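Local coordinates for protein porin (Rhodobacter capsulatus, PDB 3POR) that forms homotrimeric outer-membrane channels through which small hydrophilic solutes up to about 0.6 kDa diffuse passively, at residues L86-Y91 against G296-F301; T92-R97 against D290-L295. One frame throughout, in Å; residues are numbered along the deposited sequence.

Contact 1. Residues L86-Y91 against G296-F301; sequences LYEVGY and GVKFKF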
loop_
_atom_site.group_PDB
_atom_site.type_symbol
_atom_site.label_atom_id
_atom_site.label_comp_id
_atom_site.label_asym_id
_atom_site.label_seq_id
_atom_site.Cartn_x
_atom_site.Cartn_y
_atom_site.Cartn_z
ATOM N N LEU A 86 17.546 15.294 18.092
ATOM C CA LEU A 86 17.970 16.676 18.131
ATOM C C LEU A 86 17.285 17.481 17.032
ATOM O O LEU A 86 16.534 16.913 16.256
ATOM C CB LEU A 86 19.483 16.686 17.987
ATOM C CG LEU A 86 20.362 15.859 18.845
ATOM C CD1 LEU A 86 21.745 16.250 18.385
ATOM C CD2 LEU A 86 20.177 16.102 20.340
ATOM N N TYR A 87 17.495 18.800 16.933
ATOM C CA TYR A 87 16.929 19.677 15.924
ATOM C C TYR A 87 17.006 18.975 14.585
ATOM O O TYR A 87 18.072 18.478 14.277
ATOM C CB TYR A 87 17.726 21.022 15.856
ATOM C CG TYR A 87 17.028 22.049 14.980
ATOM C CD1 TYR A 87 15.716 22.365 15.269
ATOM C CD2 TYR A 87 17.609 22.609 13.841
ATOM C CE1 TYR A 87 14.985 23.201 14.434
ATOM C CE2 TYR A 87 16.879 23.459 12.991
ATOM C CZ TYR A 87 15.560 23.733 13.303
ATOM O OH TYR A 87 14.726 24.432 12.463
ATOM N N GLU A 88 15.955 18.905 13.775
ATOM C CA GLU A 88 15.963 18.219 12.520
ATOM C C GLU A 88 16.342 19.270 11.559
ATOM O O GLU A 88 15.618 20.274 11.429
ATOM C CB GLU A 88 14.596 17.718 12.166
ATOM C CG GLU A 88 14.491 17.129 10.764
ATOM C CD GLU A 88 13.210 16.404 10.358
ATOM O OE1 GLU A 88 12.578 15.791 11.230
ATOM O OE2 GLU A 88 12.882 16.438 9.159
ATOM N N VAL A 89 17.460 19.011 10.884
ATOM C CA VAL A 89 17.949 19.924 9.875
ATOM C C VAL A 89 17.594 19.479 8.462
ATOM O O VAL A 89 17.561 18.306 8.092
ATOM C CB VAL A 89 19.434 20.040 10.088
ATOM C CG1 VAL A 89 19.924 21.011 9.058
ATOM C CG2 VAL A 89 19.816 20.598 11.482
ATOM N N GLY A 90 17.195 20.463 7.688
ATOM C CA GLY A 90 16.979 20.307 6.279
ATOM C C GLY A 90 15.568 19.901 6.001
ATOM O O GLY A 90 14.964 19.230 6.828
ATOM N N TYR A 91 15.018 20.250 4.827
ATOM C CA TYR A 91 13.654 19.847 4.519
ATOM C C TYR A 91 13.537 18.378 4.270
ATOM O O TYR A 91 12.442 17.883 4.320
ATOM C CB TYR A 91 13.099 20.601 3.291
ATOM C CG TYR A 91 13.188 19.953 1.946
ATOM C CD1 TYR A 91 12.278 19.064 1.493
ATOM C CD2 TYR A 91 14.198 20.345 1.137
ATOM C CE1 TYR A 91 12.402 18.608 0.209
ATOM C CE2 TYR A 91 14.329 19.890 -0.137
ATOM C CZ TYR A 91 13.422 19.024 -0.596
ATOM O OH TYR A 91 13.541 18.632 -1.919
ATOM N N GLY A 296 13.648 23.649 0.236
ATOM C CA GLY A 296 12.357 23.348 -0.320
ATOM C C GLY A 296 11.272 23.695 0.661
ATOM O O GLY A 296 11.482 24.397 1.663
ATOM N N VAL A 297 10.083 23.232 0.358
ATOM C CA VAL A 297 8.948 23.574 1.171
ATOM C C VAL A 297 8.431 22.324 1.821
ATOM O O VAL A 297 8.556 21.269 1.231
ATOM C CB VAL A 297 7.858 24.212 0.325
ATOM C CG1 VAL A 297 8.264 25.580 -0.074
ATOM C CG2 VAL A 297 7.676 23.497 -0.970
ATOM N N LYS A 298 7.812 22.366 2.975
ATOM C CA LYS A 298 7.370 21.211 3.711
ATOM C C LYS A 298 5.899 21.570 4.020
ATOM O O LYS A 298 5.613 22.758 4.186
ATOM C CB LYS A 298 8.375 21.245 4.819
ATOM C CG LYS A 298 8.731 19.961 5.489
ATOM C CD LYS A 298 9.838 20.213 6.428
ATOM C CE LYS A 298 9.669 19.334 7.688
ATOM N NZ LYS A 298 10.773 19.455 8.646
ATOM N N PHE A 299 4.885 20.677 4.071
ATOM C CA PHE A 299 3.448 20.940 4.076
ATOM C C PHE A 299 2.858 19.959 5.011
ATOM O O PHE A 299 3.299 18.840 4.992
ATOM C CB PHE A 299 2.826 20.626 2.815
ATOM C CG PHE A 299 3.240 21.447 1.605
ATOM C CD1 PHE A 299 3.582 22.763 1.713
ATOM C CD2 PHE A 299 3.252 20.833 0.356
ATOM C CE1 PHE A 299 3.935 23.438 0.558
ATOM C CE2 PHE A 299 3.608 21.512 -0.789
ATOM C CZ PHE A 299 3.953 22.826 -0.681
ATOM N N LYS A 300 1.894 20.270 5.846
ATOM C CA LYS A 300 1.320 19.342 6.819
ATOM C C LYS A 300 -0.173 19.394 6.483
ATOM O O LYS A 300 -0.615 20.520 6.213
ATOM C CB LYS A 300 1.587 19.890 8.178
ATOM C CG LYS A 300 2.669 19.296 9.069
ATOM C CD LYS A 300 2.431 17.750 9.325
ATOM C CE LYS A 300 0.998 17.164 9.740
ATOM N NZ LYS A 300 0.865 15.710 9.528
ATOM N N PHE A 301 -0.975 18.330 6.369
ATOM C CA PHE A 301 -2.361 18.434 6.001
ATOM C C PHE A 301 -3.149 17.632 7.037
ATOM O O PHE A 301 -2.580 16.990 7.923
ATOM C CB PHE A 301 -2.657 17.825 4.687
ATOM C CG PHE A 301 -1.723 18.239 3.586
ATOM C CD1 PHE A 301 -1.982 19.354 2.855
ATOM C CD2 PHE A 301 -0.604 17.472 3.311
ATOM C CE1 PHE A 301 -1.113 19.693 1.852
ATOM C CE2 PHE A 301 0.267 17.828 2.300
ATOM C CZ PHE A 301 0.017 18.943 1.561
ATOM O OXT PHE A 301 -4.376 17.647 7.008
#

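Contact 2. Residues T92-R97 against D290-L295; sequences TDLDDR and DMVADL. With C8E ((hydroxyethyloxy)tri(ethyloxy)octane), chain B.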
loop_
_atom_site.group_PDB
_atom_site.type_symbol
_atom_site.label_atom_id
_atom_site.label_comp_id
_atom_site.label_asym_id
_atom_site.label_seq_id
_atom_site.Cartn_x
_atom_site.Cartn_y
_atom_site.Cartn_z
ATOM N N THR A 92 14.574 17.699 3.818
ATOM C CA THR A 92 14.550 16.266 3.640
ATOM C C THR A 92 15.126 15.653 4.925
ATOM O O THR A 92 15.182 14.448 4.916
ATOM C CB THR A 92 15.398 15.824 2.387
ATOM O OG1 THR A 92 16.606 16.505 2.497
ATOM C CG2 THR A 92 14.980 16.317 1.041
ATOM N N ASP A 93 15.465 16.270 6.071
ATOM C CA ASP A 93 16.075 15.649 7.249
ATOM C C ASP A 93 17.418 15.198 6.748
ATOM O O ASP A 93 17.536 14.087 6.207
ATOM C CB ASP A 93 15.265 14.433 7.780
ATOM C CG ASP A 93 15.665 13.920 9.165
ATOM O OD1 ASP A 93 16.687 14.416 9.643
ATOM O OD2 ASP A 93 14.991 13.058 9.780
ATOM N N LEU A 94 18.479 16.004 6.887
ATOM C CA LEU A 94 19.748 15.738 6.211
ATOM C C LEU A 94 20.569 14.846 7.057
ATOM O O LEU A 94 21.510 15.182 7.771
ATOM C CB LEU A 94 20.505 17.014 5.962
ATOM C CG LEU A 94 20.057 17.955 4.864
ATOM C CD1 LEU A 94 20.772 19.269 4.930
ATOM C CD2 LEU A 94 20.401 17.360 3.550
ATOM N N ASP A 95 20.167 13.618 6.878
ATOM C CA ASP A 95 20.733 12.512 7.618
ATOM C C ASP A 95 22.011 11.914 7.024
ATOM O O ASP A 95 22.694 11.118 7.668
ATOM C CB ASP A 95 19.647 11.417 7.752
ATOM C CG ASP A 95 18.827 11.420 9.063
ATOM O OD1 ASP A 95 19.096 12.247 9.952
ATOM O OD2 ASP A 95 17.918 10.576 9.205
ATOM N N ASP A 96 22.438 12.378 5.860
ATOM C CA ASP A 96 23.508 11.722 5.108
ATOM C C ASP A 96 24.842 11.484 5.730
ATOM O O ASP A 96 25.427 10.404 5.618
ATOM C CB ASP A 96 23.781 12.473 3.863
ATOM C CG ASP A 96 22.604 12.375 2.920
ATOM O OD1 ASP A 96 21.514 12.888 3.282
ATOM O OD2 ASP A 96 22.819 11.777 1.842
ATOM N N ARG A 97 25.262 12.577 6.374
ATOM C CA ARG A 97 26.512 12.583 7.076
ATOM C C ARG A 97 26.361 12.186 8.582
ATOM O O ARG A 97 27.290 12.400 9.379
ATOM C CB ARG A 97 27.063 13.989 6.797
ATOM C CG ARG A 97 27.384 14.325 5.321
ATOM C CD ARG A 97 28.596 13.613 4.691
ATOM N NE ARG A 97 28.658 13.723 3.232
ATOM C CZ ARG A 97 27.964 12.956 2.342
ATOM N NH1 ARG A 97 27.150 11.959 2.745
ATOM N NH2 ARG A 97 27.970 13.259 1.013
ATOM N N ASP A 290 31.843 15.375 2.086
ATOM C CA ASP A 290 31.307 16.371 1.190
ATOM C C ASP A 290 30.002 16.835 1.818
ATOM O O ASP A 290 29.161 16.009 2.135
ATOM C CB ASP A 290 31.050 15.724 -0.172
ATOM C CG ASP A 290 31.816 16.371 -1.324
ATOM O OD1 ASP A 290 31.778 17.609 -1.460
ATOM O OD2 ASP A 290 32.436 15.618 -2.092
ATOM N N MET A 291 29.806 18.112 2.087
ATOM C CA MET A 291 28.539 18.553 2.593
ATOM C C MET A 291 27.378 18.206 1.694
ATOM O O MET A 291 27.523 18.186 0.468
ATOM C CB MET A 291 28.519 20.014 2.751
ATOM C CG MET A 291 28.849 20.837 1.531
ATOM S SD MET A 291 28.307 22.519 1.915
ATOM C CE MET A 291 28.993 22.721 3.545
ATOM N N VAL A 292 26.266 17.924 2.377
ATOM C CA VAL A 292 24.963 17.772 1.760
ATOM C C VAL A 292 24.200 18.990 2.257
ATOM O O VAL A 292 24.548 19.643 3.256
ATOM C CB VAL A 292 24.274 16.555 2.214
ATOM C CG1 VAL A 292 24.936 15.351 1.636
ATOM C CG2 VAL A 292 24.378 16.476 3.685
ATOM N N ALA A 293 23.148 19.304 1.548
ATOM C CA ALA A 293 22.408 20.491 1.835
ATOM C C ALA A 293 21.096 20.399 1.141
ATOM O O ALA A 293 21.003 19.591 0.203
ATOM C CB ALA A 293 23.086 21.653 1.268
ATOM N N ASP A 294 20.100 21.201 1.530
ATOM C CA ASP A 294 18.895 21.237 0.731
ATOM C C ASP A 294 18.084 22.502 0.871
ATOM O O ASP A 294 18.351 23.250 1.785
ATOM C CB ASP A 294 17.992 20.080 1.061
ATOM C CG ASP A 294 17.463 20.001 2.473
ATOM O OD1 ASP A 294 17.048 20.997 3.047
ATOM O OD2 ASP A 294 17.416 18.912 3.008
ATOM N N LEU A 295 17.039 22.676 0.077
ATOM C CA LEU A 295 16.118 23.787 0.146
ATOM C C LEU A 295 14.747 23.493 -0.510
ATOM O O LEU A 295 14.668 23.145 -1.709
ATOM C CB LEU A 295 16.735 25.011 -0.528
ATOM C CG LEU A 295 15.937 26.329 -0.494
ATOM C CD1 LEU A 295 15.846 26.809 0.943
ATOM C CD2 LEU A 295 16.627 27.396 -1.310
HETATM C C1 C8E B . 26.705 3.797 19.160
HETATM C C2 C8E B . 25.764 3.011 18.258
HETATM C C3 C8E B . 25.618 3.814 17.034
HETATM C C4 C8E B . 24.526 3.050 16.402
HETATM C C5 C8E B . 23.997 3.908 15.308
HETATM C C6 C8E B . 25.052 4.511 14.306
HETATM C C7 C8E B . 25.408 6.076 14.424
HETATM C C8 C8E B . 25.866 6.764 13.106
HETATM O O9 C8E B . 26.310 8.114 13.136
HETATM C C10 C8E B . 27.709 8.230 13.335
HETATM C C11 C8E B . 28.692 8.264 12.181
HETATM O O12 C8E B . 28.704 9.347 11.263
HETATM C C13 C8E B . 27.985 9.004 10.095
HETATM C C14 C8E B . 28.485 7.788 9.378
HETATM O O15 C8E B . 29.874 7.769 9.074
HETATM C C16 C8E B . 30.078 6.921 7.924
HETATM C C17 C8E B . 30.311 7.400 6.448
HETATM O O18 C8E B . 29.476 8.351 5.707
HETATM C C19 C8E B . 28.442 7.792 4.848
HETATM C C20 C8E B . 28.671 7.583 3.329
HETATM O O21 C8E B . 29.806 6.753 3.064
#

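Contact 1. Residues L86-Y91 against G296-F301
Tyr91 lays its ring against the backbone of Gly296, and the two give the apolar half of the contact. Gly296 CA sits over one face of the ring, 4.1 Å from its centroid and 23° off the normal, a CH-pi contact displaced toward the rim on the CD2 side. The backbone N of Gly296 is nearer still, 3.5 Å from Tyr91 CD2. A CB modelled on Gly296 would come too close to Tyr91 CE2, consistent with a residue that has no side chain here. The tyrosine chi1 of 95° lies off the usual staggered positions, and the hydroxyl reaches beyond the contact to a hydrogen bond with Ser22 O. Arg9 and Val278, from the strands flanking 292-300 in the barrel, also pack on Tyr91. Replacing the tyrosine by alanine removes ring and hydroxyl, which would probably open a gap over Gly296 and leave Ser22 O without this partner.

The polar half is a long salt bridge, Glu88 OE2 to Lys298 NZ at 3.7 Å. Glu88 holds CG anti to its backbone N (chi1 173°) and runs on extended toward the strand; Lys298 also starts anti, then bends at chi3, and the two chains meet at a slant. On its way the lysine brings CD to 4.1 Å from Tyr91 O, alongside the loop backbone. Glu88 OE2 has a second partner, a hydroxyl of a bound Tris molecule probably carried over from the crystallisation liquor.

This is a surface contact between the long loop that follows helix 78-83 and the last strand of the 16-stranded porin barrel. Its chemistry implies a close fit of ring on glycine backbone beside an ion pair whose length suggests that charge attraction, rather than tight bonding, links loop to wall.

Contact 2. Residues T92-R97 against D290-L295
Asp294 OD2 takes two hydrogen bonds from Thr92, so that one residue holds this oxygen twice. Thr92 OG1 lies 2.6 Å from it on the anti side of the carboxylate, while the backbone N of Thr92 approaches at 3.2 Å, nearly straight (169°) but from above the carboxylate plane. Both donors come from the same face. The threonine chi1 of 47° sets OG1 between its backbone N and carbonyl carbon, close enough to N for both to reach one oxygen.

Next to this grip Leu94, the centre of an inverse gamma turn, puts its branched end between Asp294 and Val292. Leu94 CG and CD2 both lie 3.4 Å from Asp294 OD2, so the doubly bonded oxygen is also packed by the leucine. Its CD1 rests 3.7 Å from Ala293 CA, and CD2 meets Val292 CG2. Ala282 of the neighbouring strand adds to this buried patch.

The loop between helix 78-83 and strand 118-125 here lies against the inner wall of the beta-barrel, over strand 292-300, as in the porins whose long third loop folds into the channel and narrows it.

The packed part continues to Arg97, which bends at chi2 to bring NE to Asp290 O at 2.6 Å, with an N-H...O angle of 139°, so the bond is bent; NH2 adds a weak bond to the same oxygen. Val292 CG1 lies over one guanidinium face, 3.7 Å from Arg97 NH2. The looser side is confined to the poorly ordered Asp290, which leads its carboxylate away, and to Asp96, which offers little more than CB to Val292 CG1. C13 of a bound detergent molecule lies 3.5 Å from Arg97 O.

How the contacts relate
Contacts 1 and 2 are consecutive pieces of one antiparallel meeting of loop and strand 292-300, contact 2 nested within the chain loop that contact 1 closes; their centres are about 12 Å apart. Asp294 joins them: its OD2 is used inside contact 2, while its OD1 reaches across to the loop residue Tyr91 of contact 1, 2.8 Å from Tyr91 N, a probable hydrogen bond. Within the loop, Val89 O and Leu94 N approach to 2.8 Å, probably bonded across the bend, and Asp93 CB packs 3.4 Å from Glu88 OE2. The Tris molecule lies near Glu88 and Asp93, where the contacts adjoin, whereas the detergent touches the far end of contact 2.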